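Local coordinates for protein glycerol-3-phosphate dehydrogenase [NAD(+)] 1 (Saccharomyces cerevisiae, PDB 4FGW) that reduces dihydroxyacetone phosphate to sn-glycerol 3-phosphate with NADH, in a reversible reaction that lets yeast accumulate glycerol under hyperosmotic stress, at residues Gly43-Thr48 with Thr186-Glu191; Ile49-Ala54 with Pro97-Pro102. All blocks are in the same frame, centred on the assembly; numbering follows the deposited sequence.

Contact 1. Residues Gly43-Thr48 with Thr186-Glu191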
ATOM      1  N   GLY A  43     -19.882  17.716  14.524  1.00 68.07           N
ATOM      2  CA  GLY A  43     -18.645  18.331  14.046  1.00 66.31           C
ATOM      3  C   GLY A  43     -18.409  18.085  12.564  1.00 67.63           C
ATOM      4  O   GLY A  43     -19.360  17.872  11.806  1.00 67.64           O
ATOM      5  N   ASN A  44     -17.148  18.126  12.156  1.00 60.91           N
ATOM      6  CA  ASN A  44     -16.679  17.790  10.808  1.00 58.48           C
ATOM      7  C   ASN A  44     -17.258  16.507  10.250  1.00 60.41           C
ATOM      8  O   ASN A  44     -18.064  16.480   9.355  1.00 59.60           O
ATOM      9  CB  ASN A  44     -15.178  17.562  10.898  1.00 57.14           C
ATOM     10  CG  ASN A  44     -14.411  18.473  10.039  1.00 80.77           C
ATOM     11  OD1 ASN A  44     -13.225  18.650  10.209  1.00 69.14           O
ATOM     12  ND2 ASN A  44     -15.080  19.077   9.110  1.00 80.84           N
ATOM     13  N   TRP A  45     -16.770  15.434  10.824  1.00 55.23           N
ATOM     14  CA  TRP A  45     -17.099  14.065  10.485  1.00 54.00           C
ATOM     15  C   TRP A  45     -18.533  13.703  10.838  1.00 59.14           C
ATOM     16  O   TRP A  45     -19.187  12.999  10.068  1.00 59.40           O
ATOM     17  CB  TRP A  45     -16.058  13.118  11.115  1.00 51.61           C
ATOM     18  CG  TRP A  45     -15.954  11.726  10.539  1.00 50.99           C
ATOM     19  CD1 TRP A  45     -15.588  10.600  11.217  1.00 53.50           C
ATOM     20  CD2 TRP A  45     -16.128  11.327   9.168  1.00 49.50           C
ATOM     21  NE1 TRP A  45     -15.542   9.523  10.362  1.00 51.70           N
ATOM     22  CE2 TRP A  45     -15.867   9.940   9.099  1.00 52.27           C
ATOM     23  CE3 TRP A  45     -16.502  12.000   7.993  1.00 51.02           C
ATOM     24  CZ2 TRP A  45     -15.965   9.218   7.908  1.00 50.55           C
ATOM     25  CZ3 TRP A  45     -16.573  11.289   6.805  1.00 51.33           C
ATOM     26  CH2 TRP A  45     -16.294   9.918   6.768  1.00 50.81           C
ATOM     27  N   GLY A  46     -19.013  14.223  11.965  1.00 56.83           N
ATOM     28  CA  GLY A  46     -20.370  14.024  12.461  1.00 58.17           C
ATOM     29  C   GLY A  46     -21.448  14.503  11.511  1.00 62.63           C
ATOM     30  O   GLY A  46     -22.389  13.754  11.231  1.00 62.57           O
ATOM     31  N   THR A  47     -21.315  15.754  11.006  1.00 59.94           N
ATOM     32  CA  THR A  47     -22.267  16.368  10.065  1.00 61.59           C
ATOM     33  C   THR A  47     -22.218  15.652   8.715  1.00 63.57           C
ATOM     34  O   THR A  47     -23.263  15.414   8.106  1.00 64.40           O
ATOM     35  CB  THR A  47     -22.013  17.879   9.926  1.00 68.10           C
ATOM     36  OG1 THR A  47     -21.860  18.448  11.219  1.00 66.28           O
ATOM     37  CG2 THR A  47     -23.121  18.601   9.181  1.00 69.01           C
ATOM     38  N   THR A  48     -20.999  15.312   8.261  1.00 57.93           N
ATOM     39  CA  THR A  48     -20.743  14.614   7.008  1.00 55.86           C
ATOM     40  C   THR A  48     -21.396  13.227   7.019  1.00 59.36           C
ATOM     41  O   THR A  48     -22.150  12.913   6.100  1.00 59.51           O
ATOM     42  CB  THR A  48     -19.234  14.587   6.712  1.00 60.67           C
ATOM     43  OG1 THR A  48     -18.718  15.919   6.759  1.00 59.44           O
ATOM     44  CG2 THR A  48     -18.922  13.973   5.368  1.00 57.21           C
ATOM     45  N   THR A 186     -14.229  16.646   4.912  1.00 54.29           N
ATOM     46  CA  THR A 186     -14.255  17.705   3.894  1.00 56.03           C
ATOM     47  C   THR A 186     -14.465  17.173   2.469  1.00 57.69           C
ATOM     48  O   THR A 186     -15.255  17.742   1.721  1.00 59.26           O
ATOM     49  CB  THR A 186     -13.017  18.604   4.089  1.00 71.70           C
ATOM     50  OG1 THR A 186     -13.247  19.403   5.254  1.00 81.18           O
ATOM     51  CG2 THR A 186     -12.724  19.510   2.896  1.00 73.32           C
ATOM     52  N   GLU A 187     -13.777  16.083   2.111  1.00 51.32           N
ATOM     53  CA  GLU A 187     -13.884  15.473   0.787  1.00 50.70           C
ATOM     54  C   GLU A 187     -15.177  14.682   0.611  1.00 52.44           C
ATOM     55  O   GLU A 187     -15.807  14.800  -0.442  1.00 52.86           O
ATOM     56  CB  GLU A 187     -12.648  14.620   0.459  1.00 50.16           C
ATOM     57  CG  GLU A 187     -11.395  15.450   0.237  1.00 63.44           C
ATOM     58  CD  GLU A 187     -10.364  14.763  -0.631  1.00 99.58           C
ATOM     59  OE1 GLU A 187     -10.193  15.187  -1.799  1.00109.75           O
ATOM     60  OE2 GLU A 187      -9.750  13.778  -0.158  1.00 90.49           O
ATOM     61  N   VAL A 188     -15.576  13.887   1.637  1.00 46.67           N
ATOM     62  CA  VAL A 188     -16.822  13.101   1.618  1.00 46.26           C
ATOM     63  C   VAL A 188     -18.024  14.058   1.480  1.00 52.85           C
ATOM     64  O   VAL A 188     -18.931  13.776   0.695  1.00 53.91           O
ATOM     65  CB  VAL A 188     -16.986  12.133   2.837  1.00 47.78           C
ATOM     66  CG1 VAL A 188     -18.263  11.298   2.724  1.00 47.91           C
ATOM     67  CG2 VAL A 188     -15.775  11.229   3.011  1.00 44.88           C
ATOM     68  N   ALA A 189     -18.001  15.200   2.219  1.00 50.91           N
ATOM     69  CA  ALA A 189     -19.044  16.239   2.194  1.00 53.81           C
ATOM     70  C   ALA A 189     -19.158  16.871   0.810  1.00 57.23           C
ATOM     71  O   ALA A 189     -20.262  17.028   0.308  1.00 57.80           O
ATOM     72  CB  ALA A 189     -18.756  17.307   3.242  1.00 55.63           C
ATOM     73  N   GLN A 190     -18.004  17.162   0.172  1.00 53.90           N
ATOM     74  CA  GLN A 190     -17.908  17.728  -1.174  1.00 55.80           C
ATOM     75  C   GLN A 190     -18.268  16.693  -2.249  1.00 62.71           C
ATOM     76  O   GLN A 190     -18.270  17.014  -3.441  1.00 64.83           O
ATOM     77  CB  GLN A 190     -16.490  18.251  -1.422  1.00 55.56           C
ATOM     78  CG  GLN A 190     -16.253  19.656  -0.916  1.00 60.78           C
ATOM     79  CD  GLN A 190     -14.863  20.107  -1.275  1.00 69.92           C
ATOM     80  OE1 GLN A 190     -14.635  20.715  -2.325  1.00 71.55           O
ATOM     81  NE2 GLN A 190     -13.901  19.809  -0.415  1.00 49.94           N
ATOM     82  N   GLU A 191     -18.543  15.447  -1.825  1.00 58.78           N
ATOM     83  CA  GLU A 191     -18.882  14.298  -2.669  1.00 57.86           C
ATOM     84  C   GLU A 191     -17.727  13.868  -3.577  1.00 59.99           C
ATOM     85  O   GLU A 191     -17.951  13.351  -4.675  1.00 59.75           O
ATOM     86  CB  GLU A 191     -20.226  14.478  -3.404  1.00 62.17           C
ATOM     87  CG  GLU A 191     -21.399  14.642  -2.453  1.00 71.97           C
ATOM     88  CD  GLU A 191     -22.783  14.749  -3.063  1.00 88.40           C
ATOM     89  OE1 GLU A 191     -22.900  14.747  -4.311  1.00 76.22           O
ATOM     90  OE2 GLU A 191     -23.758  14.836  -2.282  1.00 85.54           O
TER
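The methyl of T48 presses against the last helical turn of 186-191: CG2 lies 3.5 Å from the backbone N of A189 and 3.7 Å from CB of V188. A chi1 of -54° sets OG1 beside the backbone N of T48 and leaves CG2 facing the turn at V188 and A189, while OG1 stays on its own helix and hydrogen-bonds the carbonyl O of N44 at 2.7 Å, tilted 28° from the carbonyl plane. OG1 also lies 3.8 Å from CB of A189. Residues 43-48 hold the N-cap G43 and the first turn of the helix that follows the opening strand of the Rossmann fold; G43 and G46 fit its GxGxxG pattern, and G43 to G46 probably bind NAD(+), as in relatives. On the same turn, V188 meets the indole of W45 at the six-membered ring, CG2 coming obliquely to CZ3 at 3.9 Å. F227 touches both of these side chains. A serine in place of T48 would keep the hydroxyl but would probably leave a gap beside V188 and the A189 backbone where the methyl now packs. Further out, N44 and T186 stand at an exposed margin, ND2 of N44 being 4.3 Å from OG1 of T186, too far for a hydrogen bond.

Contact 2. Residues Ile49-Ala54 with Pro97-Pro102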
ATOM      1  N   ILE A  49     -21.145  12.424   8.071  1.00 55.93           N
ATOM      2  CA  ILE A  49     -21.738  11.095   8.180  1.00 56.95           C
ATOM      3  C   ILE A  49     -23.265  11.131   8.291  1.00 63.62           C
ATOM      4  O   ILE A  49     -23.935  10.255   7.745  1.00 64.37           O
ATOM      5  CB  ILE A  49     -21.002  10.166   9.192  1.00 59.69           C
ATOM      6  CG1 ILE A  49     -20.768   8.764   8.599  1.00 59.22           C
ATOM      7  CG2 ILE A  49     -21.690  10.089  10.552  1.00 63.77           C
ATOM      8  CD1 ILE A  49     -19.590   8.653   7.635  1.00 57.95           C
ATOM      9  N   ALA A  50     -23.803  12.191   8.929  1.00 61.64           N
ATOM     10  CA  ALA A  50     -25.234  12.436   9.097  1.00 63.80           C
ATOM     11  C   ALA A  50     -25.895  12.796   7.760  1.00 67.15           C
ATOM     12  O   ALA A  50     -27.061  12.461   7.552  1.00 68.60           O
ATOM     13  CB  ALA A  50     -25.448  13.542  10.106  1.00 66.70           C
ATOM     14  N   LYS A  51     -25.140  13.461   6.853  1.00 61.96           N
ATOM     15  CA  LYS A  51     -25.578  13.839   5.503  1.00 62.49           C
ATOM     16  C   LYS A  51     -25.682  12.565   4.645  1.00 65.33           C
ATOM     17  O   LYS A  51     -26.668  12.394   3.923  1.00 67.52           O
ATOM     18  CB  LYS A  51     -24.588  14.847   4.884  1.00 63.34           C
ATOM     19  CG  LYS A  51     -24.910  15.279   3.453  1.00 68.71           C
ATOM     20  CD  LYS A  51     -23.794  16.130   2.868  1.00 69.10           C
ATOM     21  CE  LYS A  51     -24.034  16.523   1.432  1.00 69.76           C
ATOM     22  NZ  LYS A  51     -23.673  15.441   0.482  1.00 69.46           N
ATOM     23  N   VAL A  52     -24.666  11.674   4.754  1.00 57.80           N
ATOM     24  CA  VAL A  52     -24.559  10.374   4.078  1.00 55.92           C
ATOM     25  C   VAL A  52     -25.763   9.483   4.479  1.00 64.38           C
ATOM     26  O   VAL A  52     -26.437   8.917   3.609  1.00 65.77           O
ATOM     27  CB  VAL A  52     -23.185   9.720   4.414  1.00 55.38           C
ATOM     28  CG1 VAL A  52     -23.157   8.224   4.104  1.00 53.59           C
ATOM     29  CG2 VAL A  52     -22.042  10.443   3.705  1.00 53.40           C
ATOM     30  N   VAL A  53     -26.037   9.405   5.797  1.00 61.96           N
ATOM     31  CA  VAL A  53     -27.125   8.635   6.400  1.00 64.14           C
ATOM     32  C   VAL A  53     -28.510   9.193   6.001  1.00 72.15           C
ATOM     33  O   VAL A  53     -29.375   8.407   5.606  1.00 74.19           O
ATOM     34  CB  VAL A  53     -26.903   8.475   7.929  1.00 68.11           C
ATOM     35  CG1 VAL A  53     -28.180   8.082   8.659  1.00 71.84           C
ATOM     36  CG2 VAL A  53     -25.793   7.464   8.213  1.00 64.88           C
ATOM     37  N   ALA A  54     -28.699  10.536   6.038  1.00 70.02           N
ATOM     38  CA  ALA A  54     -29.961  11.187   5.645  1.00 74.10           C
ATOM     39  C   ALA A  54     -30.310  10.968   4.169  1.00 78.74           C
ATOM     40  O   ALA A  54     -31.491  10.829   3.832  1.00 82.49           O
ATOM     41  CB  ALA A  54     -29.932  12.674   5.972  1.00 76.13           C
ATOM     42  N   PRO A  97     -18.864  24.476   6.620  1.00 73.26           N
ATOM     43  CA  PRO A  97     -19.416  25.557   5.774  1.00 76.54           C
ATOM     44  C   PRO A  97     -19.485  25.261   4.274  1.00 79.26           C
ATOM     45  O   PRO A  97     -18.615  24.576   3.728  1.00 76.14           O
ATOM     46  CB  PRO A  97     -18.503  26.744   6.085  1.00 79.94           C
ATOM     47  CG  PRO A  97     -17.190  26.108   6.442  1.00 80.60           C
ATOM     48  CD  PRO A  97     -17.548  24.857   7.186  1.00 73.52           C
ATOM     49  N   GLY A  98     -20.534  25.784   3.638  1.00 78.08           N
ATOM     50  CA  GLY A  98     -20.789  25.644   2.207  1.00 77.82           C
ATOM     51  C   GLY A  98     -21.428  24.340   1.772  1.00 78.85           C
ATOM     52  O   GLY A  98     -21.673  24.150   0.578  1.00 79.09           O
ATOM     53  N   ILE A  99     -21.700  23.429   2.725  1.00 72.71           N
ATOM     54  CA  ILE A  99     -22.289  22.122   2.424  1.00 70.33           C
ATOM     55  C   ILE A  99     -23.774  22.093   2.724  1.00 77.68           C
ATOM     56  O   ILE A  99     -24.175  22.172   3.886  1.00 77.32           O
ATOM     57  CB  ILE A  99     -21.497  20.938   3.066  1.00 68.61           C
ATOM     58  CG1 ILE A  99     -20.030  20.859   2.543  1.00 65.53           C
ATOM     59  CG2 ILE A  99     -22.237  19.587   2.931  1.00 67.87           C
ATOM     60  CD1 ILE A  99     -19.813  20.547   1.003  1.00 66.21           C
ATOM     61  N   THR A 100     -24.585  21.960   1.665  1.00 77.95           N
ATOM     62  CA  THR A 100     -26.044  21.897   1.758  1.00 81.90           C
ATOM     63  C   THR A 100     -26.443  20.524   2.299  1.00 84.88           C
ATOM     64  O   THR A 100     -26.046  19.496   1.747  1.00 81.35           O
ATOM     65  CB  THR A 100     -26.700  22.246   0.406  1.00 91.93           C
ATOM     66  OG1 THR A 100     -26.117  23.444  -0.107  1.00 94.18           O
ATOM     67  CG2 THR A 100     -28.210  22.421   0.513  1.00 93.57           C
ATOM     68  N   LEU A 101     -27.196  20.522   3.407  1.00 83.86           N
ATOM     69  CA  LEU A 101     -27.672  19.302   4.061  1.00 82.79           C
ATOM     70  C   LEU A 101     -29.064  18.924   3.515  1.00 90.94           C
ATOM     71  O   LEU A 101     -29.824  19.835   3.171  1.00 94.60           O
ATOM     72  CB  LEU A 101     -27.647  19.452   5.595  1.00 82.78           C
ATOM     73  CG  LEU A 101     -26.279  19.806   6.214  1.00 84.40           C
ATOM     74  CD1 LEU A 101     -26.431  20.296   7.638  1.00 85.95           C
ATOM     75  CD2 LEU A 101     -25.302  18.638   6.138  1.00 81.64           C
ATOM     76  N   PRO A 102     -29.377  17.606   3.354  1.00 86.43           N
ATOM     77  CA  PRO A 102     -30.648  17.195   2.712  1.00 89.60           C
ATOM     78  C   PRO A 102     -31.951  17.985   2.920  1.00 98.95           C
ATOM     79  O   PRO A 102     -32.260  18.874   2.116  1.00101.87           O
ATOM     80  CB  PRO A 102     -30.760  15.707   3.063  1.00 89.23           C
ATOM     81  CG  PRO A 102     -29.358  15.255   3.187  1.00 88.51           C
ATOM     82  CD  PRO A 102     -28.537  16.427   3.666  1.00 83.20           C
TER
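K51 lies across the loop 97-102 and meets four consecutive residues of it with the carbons of its side chain. The helix it stands on, 44-59, is the first of the Rossmann fold, and the loop leads into strand 105-108, the outermost strand on that flank of the parallel part of the sheet. The tight part is the aliphatic run of the lysine. CG is anti to the backbone N (chi1 178°) and the chain stays extended as far as CE, which carries it across the loop, its side chain at about a right angle to those of P102 and I99. CG reaches CD of P102 at 3.8 Å, CD lies against CG2 of I99, also at 3.8 Å, and CE comes within 3.6 Å of the backbone O of T100. One turn further along the helix, the methyl of A54 points at the loop, its CB 3.8 Å from CG of P102, so the proline ring touches two side chains of the helix. Buried L101 forms the slacker inner edge of this packing, its CD2 4.1 Å from CB of K51, and its backbone is pinned to H90.

The solvent side is looser. The CB of T100 points away from the helix and the residue is exposed, meeting K51 through its carbonyl O; I99 and P102 are partly exposed. No hydrogen bond crosses between helix and loop; what joins them is van der Waals packing. ND2 of N104 hydrogen-bonds the carbonyl O of A54. The charged end of K51 is spent on other partners: after the extended carbons the chain bends at its last torsion, chi4 -81°, and this swings NZ into salt bridges with OE2 of E55 and OE2 of E191.

Overall arrangement
The two contacts sit side by side, their centres about 7 Å apart, on consecutive turns of helix 44-59 within the N-terminal, NAD-binding Rossmann part of the chain. Along the chain the order is 43-48, 49-54, 97-102, 186-191, so contact 2 falls wholly between the two halves of contact 1. The helix thus meets helix 185-189 near its start and the loop before strand 105-108 further along. Besides the K51–E191 salt bridge, the carbonyl O of A189 lies 3.6 Å from CD1 of I99, and CG2 of T47 packs 3.7 Å from CD2 of L101. Sequence-distant parts of the domain therefore gather around the helix whose first turn probably binds the cofactor.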